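Local coordinates for protein NADH:ubiquinone oxidoreductase, Na translocating, C subunit (Parabacteroides distasonis, PDB 3LWX) that is the C subunit of a sodium-translocating oxidoreductase complex and contains an FMN-binding domain, at residues A[88-93]-A[185-190]; A[97-102]-A[115-120]; A[108-113]-A[140-145]; A[152-157]-A[178-183]. All blocks are in the same frame, centred on the assembly; numbering follows the deposited sequence. Where two conformers were deposited one is given.

Contact 1: A[88-93]-A[185-190]; sequences ALHGAG and FNSLSG
Ser187 is the residue through which helix 185-190 grips strand 88-92, its CA lying 5.3 Å from that of Leu89. The hydroxyl stands anti to its own carbonyl carbon (chi1 -63°), a setting that directs it at the strand backbone. There Ser187 OG accepts a nearly straight hydrogen bond from His90 N, 3.1 Å away with 171° at the hydrogen. The same OG is hydrogen-bonded to Met183 O one turn earlier, so two backbone groups fix the rotation of this buried hydroxyl. CD2 of the His90 imidazole comes within 3.8 Å of Ser187 OG, the ring turned obliquely to it. The carbon part of the serine works separately: Ser187 CB rests 3.7 Å from Leu89 CD2. Leu188 adds a looser touch of methyl groups, its CD2 lying 4.4 Å from Leu89 CD2. Helix and strand run in roughly opposed directions, 143° between them, with axes 7.4 Å apart. In the fold this is a helix packed on a sheet: Leu89 and Leu188 both press on Ile102 of the adjoining strand 97-104, Leu188 also meets Phe149, and Ala88 and His90 touch Val63 of helix 63-68.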
loop_
_atom_site.group_PDB
_atom_site.type_symbol
_atom_site.label_atom_id
_atom_site.label_comp_id
_atom_site.label_asym_id
_atom_site.label_seq_id
_atom_site.Cartn_x
_atom_site.Cartn_y
_atom_site.Cartn_z
ATOM N N ALA A 88 -0.059 -4.426 1.189
ATOM C CA ALA A 88 0.753 -4.292 -0.014
ATOM C C ALA A 88 -0.100 -4.343 -1.277
ATOM O O ALA A 88 -0.962 -5.218 -1.430
ATOM C CB ALA A 88 1.822 -5.367 -0.046
ATOM N N LEU A 89 0.188 -3.436 -2.193
ATOM C CA LEU A 89 -0.499 -3.285 -3.451
ATOM C C LEU A 89 0.392 -3.665 -4.626
ATOM O O LEU A 89 1.611 -3.459 -4.607
ATOM C CB LEU A 89 -0.893 -1.827 -3.649
ATOM C CG LEU A 89 -1.638 -1.180 -2.480
ATOM C CD1 LEU A 89 -1.842 0.296 -2.771
ATOM C CD2 LEU A 89 -2.953 -1.884 -2.204
ATOM N N HIS A 90 -0.228 -4.187 -5.680
ATOM C CA HIS A 90 0.485 -4.492 -6.922
ATOM C C HIS A 90 -0.503 -4.369 -8.070
ATOM O O HIS A 90 -1.672 -4.661 -7.917
ATOM C CB HIS A 90 1.142 -5.884 -6.903
ATOM C CG HIS A 90 0.164 -7.017 -6.908
ATOM N ND1 HIS A 90 -0.171 -7.716 -8.050
ATOM C CD2 HIS A 90 -0.582 -7.543 -5.910
ATOM C CE1 HIS A 90 -1.073 -8.634 -7.749
ATOM N NE2 HIS A 90 -1.341 -8.546 -6.459
ATOM N N GLY A 91 -0.024 -3.919 -9.222
ATOM C CA GLY A 91 -0.913 -3.722 -10.362
ATOM C C GLY A 91 -0.159 -3.278 -11.593
ATOM O O GLY A 91 1.039 -3.515 -11.725
ATOM N N ALA A 92 -0.893 -2.623 -12.492
ATOM C CA ALA A 92 -0.408 -2.324 -13.829
ATOM C C ALA A 92 -0.704 -0.900 -14.228
ATOM O O ALA A 92 -1.803 -0.415 -14.008
ATOM C CB ALA A 92 -1.080 -3.295 -14.828
ATOM N N GLY A 93 0.285 -0.262 -14.840
ATOM C CA GLY A 93 0.147 1.087 -15.343
ATOM C C GLY A 93 0.163 1.114 -16.858
ATOM O O GLY A 93 -0.074 0.106 -17.524
ATOM N N PHE A 185 -8.483 -1.981 -5.753
ATOM C CA PHE A 185 -9.581 -2.930 -5.615
ATOM C C PHE A 185 -9.090 -4.368 -5.621
ATOM O O PHE A 185 -9.460 -5.179 -4.772
ATOM C CB PHE A 185 -10.618 -2.701 -6.724
ATOM C CG PHE A 185 -11.800 -3.622 -6.636
ATOM C CD1 PHE A 185 -11.776 -4.859 -7.261
ATOM C CD2 PHE A 185 -12.938 -3.264 -5.923
ATOM C CE1 PHE A 185 -12.857 -5.719 -7.175
ATOM C CE2 PHE A 185 -14.019 -4.116 -5.830
ATOM C CZ PHE A 185 -13.983 -5.340 -6.457
ATOM N N ASN A 186 -8.265 -4.700 -6.615
ATOM C CA ASN A 186 -7.809 -6.084 -6.772
ATOM C C ASN A 186 -6.881 -6.513 -5.642
ATOM O O ASN A 186 -6.969 -7.632 -5.151
ATOM C CB ASN A 186 -7.113 -6.258 -8.117
ATOM C CG ASN A 186 -8.059 -6.168 -9.290
ATOM O OD1 ASN A 186 -9.230 -6.539 -9.191
ATOM N ND2 ASN A 186 -7.539 -5.708 -10.431
ATOM N N SER A 187 -6.022 -5.607 -5.204
ATOM C CA SER A 187 -5.078 -5.952 -4.139
ATOM C C SER A 187 -5.792 -6.056 -2.791
ATOM O O SER A 187 -5.586 -7.007 -2.023
ATOM C CB SER A 187 -3.968 -4.926 -4.020
ATOM O OG SER A 187 -3.168 -4.861 -5.193
ATOM N N LEU A 188 -6.627 -5.070 -2.484
ATOM C CA LEU A 188 -7.330 -5.073 -1.202
ATOM C C LEU A 188 -8.321 -6.226 -1.101
ATOM O O LEU A 188 -8.602 -6.704 0.004
ATOM C CB LEU A 188 -8.006 -3.728 -0.930
ATOM C CG LEU A 188 -7.076 -2.548 -0.710
ATOM C CD1 LEU A 188 -7.879 -1.243 -0.659
ATOM C CD2 LEU A 188 -6.261 -2.731 0.573
ATOM N N SER A 189 -8.832 -6.711 -2.238
ATOM C CA SER A 189 -9.767 -7.839 -2.227
ATOM C C SER A 189 -9.160 -9.023 -1.478
ATOM O O SER A 189 -9.856 -9.730 -0.757
ATOM C CB SER A 189 -10.161 -8.251 -3.646
ATOM O OG SER A 189 -11.070 -7.333 -4.224
ATOM N N GLY A 190 -7.861 -9.255 -1.646
ATOM C CA GLY A 190 -7.219 -10.374 -0.962
ATOM C C GLY A 190 -7.264 -10.268 0.554
ATOM O O GLY A 190 -7.328 -11.275 1.249
#

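Contact 2: A[97-102]-A[115-120]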
loop_
_atom_site.group_PDB
_atom_site.type_symbol
_atom_site.label_atom_id
_atom_site.label_comp_id
_atom_site.label_asym_id
_atom_site.label_seq_id
_atom_site.Cartn_x
_atom_site.Cartn_y
_atom_site.Cartn_z
ATOM N N PRO A 97 4.632 -2.064 -14.496
ATOM C CA PRO A 97 3.989 -2.342 -13.219
ATOM C C PRO A 97 3.872 -1.151 -12.285
ATOM O O PRO A 97 4.666 -0.204 -12.371
ATOM C CB PRO A 97 4.949 -3.356 -12.582
ATOM C CG PRO A 97 5.456 -4.125 -13.764
ATOM C CD PRO A 97 5.671 -3.067 -14.805
ATOM N N LEU A 98 2.892 -1.240 -11.391
ATOM C CA LEU A 98 2.683 -0.342 -10.284
ATOM C C LEU A 98 2.732 -1.170 -9.005
ATOM O O LEU A 98 2.474 -2.371 -9.023
ATOM C CB LEU A 98 1.319 0.347 -10.324
ATOM C CG LEU A 98 0.919 1.042 -11.615
ATOM C CD1 LEU A 98 -0.495 1.638 -11.481
ATOM C CD2 LEU A 98 1.951 2.103 -12.043
ATOM N N TRP A 99 3.033 -0.516 -7.891
ATOM C CA TRP A 99 2.922 -1.161 -6.588
ATOM C C TRP A 99 2.732 -0.068 -5.545
ATOM O O TRP A 99 2.659 1.115 -5.868
ATOM C CB TRP A 99 4.112 -2.064 -6.272
ATOM C CG TRP A 99 5.466 -1.417 -6.202
ATOM C CD1 TRP A 99 6.121 -1.026 -5.080
ATOM C CD2 TRP A 99 6.354 -1.154 -7.289
ATOM N NE1 TRP A 99 7.349 -0.525 -5.395
ATOM C CE2 TRP A 99 7.520 -0.591 -6.747
ATOM C CE3 TRP A 99 6.279 -1.354 -8.675
ATOM C CZ2 TRP A 99 8.602 -0.196 -7.545
ATOM C CZ3 TRP A 99 7.351 -0.957 -9.463
ATOM C CH2 TRP A 99 8.490 -0.385 -8.900
ATOM N N GLY A 100 2.647 -0.441 -4.272
ATOM C CA GLY A 100 2.481 0.533 -3.232
ATOM C C GLY A 100 2.087 -0.115 -1.928
ATOM O O GLY A 100 2.088 -1.346 -1.802
ATOM N N TYR A 101 1.769 0.733 -0.968
ATOM C CA TYR A 101 1.315 0.309 0.353
ATOM C C TYR A 101 0.214 1.250 0.803
ATOM O O TYR A 101 0.257 2.449 0.504
ATOM C CB TYR A 101 2.466 0.330 1.383
ATOM C CG TYR A 101 3.555 -0.616 0.982
ATOM C CD1 TYR A 101 3.501 -1.958 1.335
ATOM C CD2 TYR A 101 4.593 -0.194 0.158
ATOM C CE1 TYR A 101 4.466 -2.851 0.885
ATOM C CE2 TYR A 101 5.571 -1.076 -0.282
ATOM C CZ TYR A 101 5.488 -2.414 0.066
ATOM O OH TYR A 101 6.418 -3.320 -0.381
ATOM N N ILE A 102 -0.746 0.721 1.542
ATOM C CA ILE A 102 -1.796 1.547 2.100
ATOM C C ILE A 102 -2.060 1.075 3.522
ATOM O O ILE A 102 -2.065 -0.131 3.788
ATOM C CB ILE A 102 -3.043 1.545 1.192
ATOM C CG1 ILE A 102 -4.045 2.627 1.596
ATOM C CG2 ILE A 102 -3.693 0.191 1.174
ATOM C CD1 ILE A 102 -5.095 2.831 0.532
ATOM N N ASP A 115 1.229 5.078 -0.181
ATOM C CA ASP A 115 2.420 5.328 -0.991
ATOM C C ASP A 115 2.274 4.523 -2.269
ATOM O O ASP A 115 1.923 3.343 -2.205
ATOM C CB ASP A 115 3.697 4.892 -0.270
ATOM C CG ASP A 115 4.957 5.360 -0.974
ATOM O OD1 ASP A 115 5.129 6.597 -1.042
ATOM O OD2 ASP A 115 5.758 4.515 -1.425
ATOM N N PHE A 116 2.587 5.137 -3.411
ATOM C CA PHE A 116 2.496 4.456 -4.694
ATOM C C PHE A 116 3.814 4.574 -5.442
ATOM O O PHE A 116 4.425 5.647 -5.463
ATOM C CB PHE A 116 1.352 5.026 -5.550
ATOM C CG PHE A 116 0.010 4.973 -4.866
ATOM C CD1 PHE A 116 -0.722 3.803 -4.817
ATOM C CD2 PHE A 116 -0.509 6.085 -4.244
ATOM C CE1 PHE A 116 -1.942 3.746 -4.174
ATOM C CE2 PHE A 116 -1.726 6.026 -3.590
ATOM C CZ PHE A 116 -2.431 4.864 -3.561
ATOM N N SER A 117 4.156 3.494 -6.132
ATOM C CA SER A 117 5.380 3.384 -6.886
ATOM C C SER A 117 5.113 2.796 -8.267
ATOM O O SER A 117 4.059 2.222 -8.538
ATOM C CB SER A 117 6.386 2.497 -6.161
ATOM O OG SER A 117 6.799 3.077 -4.937
ATOM N N HIS A 118 6.106 2.912 -9.140
ATOM C CA HIS A 118 5.975 2.422 -10.501
ATOM C C HIS A 118 7.343 2.182 -11.108
ATOM O O HIS A 118 8.353 2.747 -10.687
ATOM C CB HIS A 118 5.212 3.427 -11.367
ATOM C CG HIS A 118 5.897 4.746 -11.446
ATOM N ND1 HIS A 118 6.797 5.058 -12.444
ATOM C CD2 HIS A 118 5.913 5.785 -10.572
ATOM C CE1 HIS A 118 7.301 6.252 -12.197
ATOM N NE2 HIS A 118 6.791 6.713 -11.064
ATOM N N GLN A 119 7.351 1.342 -12.125
ATOM C CA GLN A 119 8.572 0.984 -12.839
ATOM C C GLN A 119 8.985 1.979 -13.898
ATOM O O GLN A 119 10.169 2.249 -14.061
ATOM C CB GLN A 119 8.361 -0.383 -13.499
ATOM C CG GLN A 119 9.549 -0.964 -14.293
ATOM C CD GLN A 119 9.663 -0.550 -15.778
ATOM O OE1 GLN A 119 10.752 -0.627 -16.352
ATOM N NE2 GLN A 119 8.556 -0.141 -16.400
ATOM N N GLY A 120 8.019 2.485 -14.652
ATOM C CA GLY A 120 8.342 3.315 -15.803
ATOM C C GLY A 120 7.276 4.265 -16.277
ATOM O O GLY A 120 7.198 4.554 -17.476
HETATM O O HOH W 1 5.340 1.562 -14.636
#
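The first torsion of Trp99 (chi1 61°) sets CG between the backbone N and the carbonyl carbon, and with it the indole swings across to the neighbouring strand and lies over Ser117. Ser117 CB meets the indole because the two residues are paired on the same face of the sheet; its own chi1 (-65°) only directs OG. Ser117 CB is 3.4 Å from the centroid of the Trp99 five-membered ring, 21° off the normal, a CH-pi contact over the face. The six-membered part runs on along the strand, with Trp99 CZ3 3.5 Å from the carbonyl carbon of His118. On the face that carries Leu98, Gly100, Phe116 and His118, the Leu98 CD2 branch crosses over His118 CB at 3.6 Å. Gly100 brings its CA to 3.0 Å from Asp115 O, an approach made without any side chain.

The backbones form an antiparallel hairpin. Trp99 and Ser117 are a hydrogen-bonded pair, Ser117 N to Trp99 O measuring 2.8 Å, and Tyr101 with Asp115 is the next such pair. Beyond the strand end, Gln119 N gives a hydrogen bond to Pro97 O at 3.1 Å, and a water links Pro97 O to Gly120 N. Leu98 and Phe116 pack on Met183 of helix 174-196; His118 is the polar member of their face, its ND1 hydrogen-bonded to Glu121 N. Tyr101 and Asp115 meet helix 4-23, where Asp115 OD1 forms a salt bridge with Arg22. The indole thus covers polar backbone, and Arg22 would probably stabilise the buried Asp115 as a carboxylate.

Contact 3: A[108-113]-A[140-145]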
loop_
_atom_site.group_PDB
_atom_site.type_symbol
_atom_site.label_atom_id
_atom_site.label_comp_id
_atom_site.label_asym_id
_atom_site.label_seq_id
_atom_site.Cartn_x
_atom_site.Cartn_y
_atom_site.Cartn_z
ATOM N N LYS A 108 -9.875 -0.913 10.770
ATOM C CA LYS A 108 -9.692 -1.769 9.595
ATOM C C LYS A 108 -10.558 -1.278 8.425
ATOM O O LYS A 108 -11.054 -2.072 7.630
ATOM C CB LYS A 108 -9.890 -3.257 9.928
ATOM C CG LYS A 108 -8.805 -3.750 10.885
ATOM C CD LYS A 108 -8.749 -5.259 11.026
ATOM C CE LYS A 108 -9.978 -5.869 11.645
ATOM N NZ LYS A 108 -9.845 -7.352 11.730
ATOM N N ASN A 109 -10.644 0.046 8.282
ATOM C CA ASN A 109 -11.506 0.644 7.269
ATOM C C ASN A 109 -11.019 2.010 6.788
ATOM O O ASN A 109 -10.910 2.248 5.580
ATOM C CB ASN A 109 -12.948 0.764 7.809
ATOM C CG ASN A 109 -13.956 1.113 6.719
ATOM O OD1 ASN A 109 -13.680 0.946 5.539
ATOM N ND2 ASN A 109 -15.130 1.601 7.114
ATOM N N THR A 110 -10.740 2.900 7.737
ATOM C CA THR A 110 -10.358 4.260 7.431
ATOM C C THR A 110 -8.882 4.323 7.082
ATOM O O THR A 110 -8.030 3.902 7.852
ATOM C CB THR A 110 -10.641 5.191 8.609
ATOM O OG1 THR A 110 -12.006 5.070 9.006
ATOM C CG2 THR A 110 -10.347 6.630 8.238
ATOM N N ILE A 111 -8.562 4.879 5.923
ATOM C CA ILE A 111 -7.189 4.967 5.469
ATOM C C ILE A 111 -6.416 6.007 6.264
ATOM O O ILE A 111 -6.859 7.142 6.459
ATOM C CB ILE A 111 -7.135 5.246 3.950
ATOM C CG1 ILE A 111 -7.695 4.031 3.197
ATOM C CG2 ILE A 111 -5.705 5.552 3.469
ATOM C CD1 ILE A 111 -8.224 4.329 1.784
ATOM N N TYR A 112 -5.225 5.611 6.711
ATOM C CA TYR A 112 -4.315 6.448 7.488
ATOM C C TYR A 112 -3.229 7.085 6.588
ATOM O O TYR A 112 -2.824 8.243 6.805
ATOM C CB TYR A 112 -3.692 5.605 8.609
ATOM C CG TYR A 112 -2.733 6.334 9.503
ATOM C CD1 TYR A 112 -3.137 7.401 10.283
ATOM C CD2 TYR A 112 -1.413 5.937 9.578
ATOM C CE1 TYR A 112 -2.231 8.068 11.121
ATOM C CE2 TYR A 112 -0.498 6.575 10.426
ATOM C CZ TYR A 112 -0.908 7.649 11.194
ATOM O OH TYR A 112 -0.023 8.298 12.033
ATOM N N GLY A 113 -2.777 6.364 5.573
ATOM C CA GLY A 113 -1.788 6.892 4.634
ATOM C C GLY A 113 -1.618 5.937 3.480
ATOM O O GLY A 113 -2.162 4.838 3.479
ATOM N N GLY A 140 -8.276 9.349 5.314
ATOM C CA GLY A 140 -9.632 9.558 5.788
ATOM C C GLY A 140 -10.707 8.883 4.963
ATOM O O GLY A 140 -11.853 8.831 5.378
ATOM N N LYS A 141 -10.355 8.388 3.776
ATOM C CA LYS A 141 -11.315 7.669 2.947
ATOM C C LYS A 141 -11.486 6.252 3.503
ATOM O O LYS A 141 -10.599 5.736 4.177
ATOM C CB LYS A 141 -10.858 7.637 1.486
ATOM C CG LYS A 141 -10.564 8.995 0.858
ATOM C CD LYS A 141 -11.761 9.930 0.839
ATOM C CE LYS A 141 -11.438 11.235 0.065
ATOM N NZ LYS A 141 -10.466 12.143 0.744
ATOM N N LYS A 142 -12.634 5.649 3.221
ATOM C CA LYS A 142 -12.983 4.338 3.734
ATOM C C LYS A 142 -13.074 3.312 2.616
ATOM O O LYS A 142 -13.593 3.584 1.537
ATOM C CB LYS A 142 -14.295 4.394 4.529
ATOM C CG LYS A 142 -14.138 5.092 5.874
ATOM C CD LYS A 142 -15.439 5.156 6.646
ATOM C CE LYS A 142 -15.234 5.693 8.060
ATOM N NZ LYS A 142 -16.505 5.761 8.826
ATOM N N ILE A 143 -12.594 2.108 2.912
ATOM C CA ILE A 143 -12.596 0.966 2.000
ATOM C C ILE A 143 -13.955 0.281 1.916
ATOM O O ILE A 143 -14.320 -0.294 0.881
ATOM C CB ILE A 143 -11.514 -0.061 2.460
ATOM C CG1 ILE A 143 -10.125 0.546 2.266
ATOM C CG2 ILE A 143 -11.636 -1.385 1.711
ATOM C CD1 ILE A 143 -8.987 -0.237 2.915
ATOM N N PHE A 144 -14.682 0.303 3.028
ATOM C CA PHE A 144 -15.980 -0.317 3.157
ATOM C C PHE A 144 -17.040 0.752 3.373
ATOM O O PHE A 144 -16.832 1.689 4.155
ATOM C CB PHE A 144 -16.029 -1.268 4.364
ATOM C CG PHE A 144 -15.110 -2.448 4.268
ATOM C CD1 PHE A 144 -13.783 -2.341 4.647
ATOM C CD2 PHE A 144 -15.574 -3.688 3.843
ATOM C CE1 PHE A 144 -12.931 -3.439 4.581
ATOM C CE2 PHE A 144 -14.729 -4.791 3.784
ATOM C CZ PHE A 144 -13.401 -4.663 4.147
HETATM N N MSE A 145 -18.175 0.602 2.696
HETATM C CA MSE A 145 -19.327 1.479 2.806
HETATM C C MSE A 145 -20.392 0.719 3.554
HETATM O O MSE A 145 -20.971 -0.212 3.000
HETATM C CB MSE A 145 -19.852 1.830 1.430
HETATM C CG MSE A 145 -18.977 2.767 0.652
HETATM SE SE MSE A 145 -18.918 4.563 1.373
HETATM C CE MSE A 145 -17.394 4.353 2.586
#
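Asn109 and Phe144 meet through an amide that takes the part of a strand backbone. With CG anti to its N (chi1 -168°), the Asn109 side chain reaches across to the other segment, and Asn109 OD1 accepts from Phe144 N at 2.8 Å, the donor tilted a little from the amide plane. A weak bond returns from Asn109 ND2 to Phe144 O at 3.4 Å, so both ends of the amide address the same residue. OD1 also lies in the plane of the Phe144 ring, at its edge, 3.4 Å from Phe144 CD1.

Backbone hydrogen bonds carry on the pairing. Ile111 N gives a hydrogen bond to Lys141 O at 2.8 Å, Gly140 N to Ile111 O at 2.9 Å, and Ile143 N to Asn109 O. Between them Thr110 and Lys142 form a single bridge, and CA-H...O contacts run from Lys142 CA to Asn109 O and from Thr110 CA to Lys141 O.

Side-chain van der Waals contacts fill in round these bonds. The extended Lys142 chain passes Thr110 and crosses Asn109 at about a right angle, with its CE 3.4 Å from Thr110 OG1, a hydroxyl bonded to Asp107. Ile111 CD1 lies 4.3 Å from Ile143 CG1, a loose apolar touch.

Segment 108-113 leads into outer strand 111-118, where Tyr112 and Gly113 both face Ser103 in a classic beta bulge. Ile143 rests on Leu188 and Phe144 on Leu195 of helix 174-196, while Ile111 packs on Ile102 of strand 97-104.

Contact 4: A[152-157]-A[178-183]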
loop_
_atom_site.group_PDB
_atom_site.type_symbol
_atom_site.label_atom_id
_atom_site.label_comp_id
_atom_site.label_asym_id
_atom_site.label_seq_id
_atom_site.Cartn_x
_atom_site.Cartn_y
_atom_site.Cartn_z
ATOM N N VAL A 152 -11.573 2.516 -2.916
ATOM C CA VAL A 152 -11.638 3.947 -3.191
ATOM C C VAL A 152 -11.451 4.165 -4.685
ATOM O O VAL A 152 -10.483 3.691 -5.278
ATOM C CB VAL A 152 -10.574 4.717 -2.365
ATOM C CG1 VAL A 152 -10.593 6.217 -2.723
ATOM C CG2 VAL A 152 -10.805 4.495 -0.887
ATOM N N ALA A 153 -12.402 4.874 -5.292
ATOM C CA ALA A 153 -12.335 5.166 -6.725
ATOM C C ALA A 153 -11.352 6.280 -7.031
ATOM O O ALA A 153 -11.132 7.164 -6.210
ATOM C CB ALA A 153 -13.719 5.550 -7.255
ATOM N N VAL A 154 -10.786 6.236 -8.234
ATOM C CA VAL A 154 -9.939 7.311 -8.738
ATOM C C VAL A 154 -10.690 7.893 -9.937
ATOM O O VAL A 154 -10.915 7.192 -10.917
ATOM C CB VAL A 154 -8.530 6.832 -9.096
ATOM C CG1 VAL A 154 -7.664 8.018 -9.553
ATOM C CG2 VAL A 154 -7.881 6.118 -7.919
ATOM N N VAL A 155 -11.122 9.140 -9.828
ATOM C CA VAL A 155 -11.994 9.755 -10.830
ATOM C C VAL A 155 -11.265 10.791 -11.671
ATOM O O VAL A 155 -10.158 11.200 -11.352
ATOM C CB VAL A 155 -13.239 10.423 -10.149
ATOM C CG1 VAL A 155 -14.065 9.394 -9.360
ATOM C CG2 VAL A 155 -12.841 11.588 -9.256
ATOM N N LYS A 156 -11.882 11.191 -12.777
ATOM C CA LYS A 156 -11.321 12.275 -13.566
ATOM C C LYS A 156 -11.389 13.517 -12.682
ATOM O O LYS A 156 -12.375 13.707 -11.978
ATOM C CB LYS A 156 -12.113 12.480 -14.844
ATOM C CG LYS A 156 -12.074 11.289 -15.773
ATOM N N PRO A 157 -10.305 14.318 -12.659
ATOM C CA PRO A 157 -10.191 15.470 -11.757
ATOM C C PRO A 157 -11.450 16.340 -11.656
ATOM O O PRO A 157 -12.005 16.756 -12.669
ATOM C CB PRO A 157 -9.031 16.266 -12.365
ATOM C CG PRO A 157 -8.178 15.240 -13.007
ATOM C CD PRO A 157 -9.096 14.161 -13.495
ATOM N N LYS A 178 -6.470 4.932 -13.579
ATOM C CA LYS A 178 -7.325 3.743 -13.650
ATOM C C LYS A 178 -6.579 2.530 -13.109
ATOM O O LYS A 178 -7.137 1.689 -12.413
ATOM C CB LYS A 178 -7.755 3.433 -15.086
ATOM C CG LYS A 178 -9.020 4.069 -15.600
ATOM C CD LYS A 178 -9.495 3.086 -16.677
ATOM C CE LYS A 178 -10.979 2.848 -16.687
ATOM N NZ LYS A 178 -11.165 1.362 -17.021
ATOM N N GLY A 179 -5.305 2.424 -13.455
ATOM C CA GLY A 179 -4.476 1.342 -12.960
ATOM C C GLY A 179 -4.360 1.364 -11.442
ATOM O O GLY A 179 -4.342 0.313 -10.809
ATOM N N VAL A 180 -4.282 2.549 -10.846
ATOM C CA VAL A 180 -4.274 2.664 -9.382
ATOM C C VAL A 180 -5.617 2.222 -8.803
ATOM O O VAL A 180 -5.669 1.473 -7.829
ATOM C CB VAL A 180 -3.907 4.086 -8.903
ATOM C CG1 VAL A 180 -4.072 4.202 -7.394
ATOM C CG2 VAL A 180 -2.463 4.427 -9.302
ATOM N N ASP A 181 -6.715 2.694 -9.395
ATOM C CA ASP A 181 -8.052 2.307 -8.945
ATOM C C ASP A 181 -8.184 0.770 -8.952
ATOM O O ASP A 181 -8.616 0.132 -7.966
ATOM C CB ASP A 181 -9.069 2.976 -9.876
ATOM C CG ASP A 181 -10.521 2.850 -9.415
ATOM O OD1 ASP A 181 -10.892 1.868 -8.768
ATOM O OD2 ASP A 181 -11.284 3.783 -9.693
ATOM N N GLU A 182 -7.811 0.160 -10.066
ATOM C CA GLU A 182 -7.892 -1.286 -10.214
ATOM C C GLU A 182 -6.943 -1.999 -9.257
ATOM O O GLU A 182 -7.303 -3.017 -8.670
ATOM C CB GLU A 182 -7.609 -1.625 -11.666
ATOM C CG GLU A 182 -8.730 -1.136 -12.579
ATOM C CD GLU A 182 -8.391 -1.060 -14.046
ATOM O OE1 GLU A 182 -7.280 -1.447 -14.439
ATOM O OE2 GLU A 182 -9.244 -0.583 -14.803
HETATM N N MSE A 183 -5.732 -1.470 -9.107
HETATM C CA MSE A 183 -4.746 -2.030 -8.187
HETATM C C MSE A 183 -5.281 -2.056 -6.766
HETATM O O MSE A 183 -5.122 -3.050 -6.051
HETATM C CB MSE A 183 -3.446 -1.214 -8.228
HETATM C CG MSE A 183 -2.482 -1.552 -7.106
HETATM SE SE MSE A 183 -0.705 -0.899 -7.390
HETATM C CE MSE A 183 -1.050 0.971 -7.275
HETATM O O HOH W 2 -10.303 1.014 -5.932
HETATM O O HOH W 3 -10.528 4.783 -12.483
#
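Val154 and Asp181 lie side by side, their side chains overlapping alongside while pointing opposite ways. The valine methyl CG2 comes against Asp181 CB at 3.9 Å, while the carboxylate runs on toward the strand backbone. Because Asp181 carries CG anti to its own N (chi1 -171°), OD2 arrives opposite the amide of Val154: Val154 N to Asp181 OD2 is 2.9 Å and almost straight. The amide meets OD2 from above the carboxylate plane, about 60° out of it. Ala153 CA lies 3.4 Å from Asp181 OD2.

The strand 153-155 pairs in parallel with 166-168 in a small two-stranded sheet, and the helix that follows in the chain, 174-196, packs against it, its segment 178-183 running nearly antiparallel to the strand at 169°. Asp181, in the sequence range of the FMN-binding domain family, provides the polar link between this helix and the small sheet.

A water reinforces the pairing, donating to Val154 O at 2.9 Å and to Asp181 OD2 at 3.1 Å, so OD2 has two donors. A second water sits 2.8 Å from Val152 O and equally near Asp181 O. The apolar flank is completed by Val154 CG2 against Val180 CG1 at 4.3 Å, with Val180 facing Phe116 of the large sheet. The other carboxylate oxygen, Asp181 OD1, is hydrogen-bonded to a bound glycerol.

In the fold
Helix 174-196 ties the set together: contacts 1 and 4 use successive turns of it, their centres about 11 Å apart, and Met183 from contact 4 reaches both the strand of contact 1 and, through its SE, Leu98 and Trp99 of contact 2. Contacts 1 and 2 share the large sheet, where Leu89 N pairs with Gly100 O at 2.9 Å. Contacts 2 and 3 are about 19 Å apart between centres, yet Ile102 CD1 and Ile111 CD1 meet at 3.7 Å. Along the chain, contacts 2, 3 and 4 are nested in the loop closed by contact 1. The side chains of Phe144 and Asp181 each lie about 3 Å from a bound glycerol, in two separate places, probably from the crystallisation liquor.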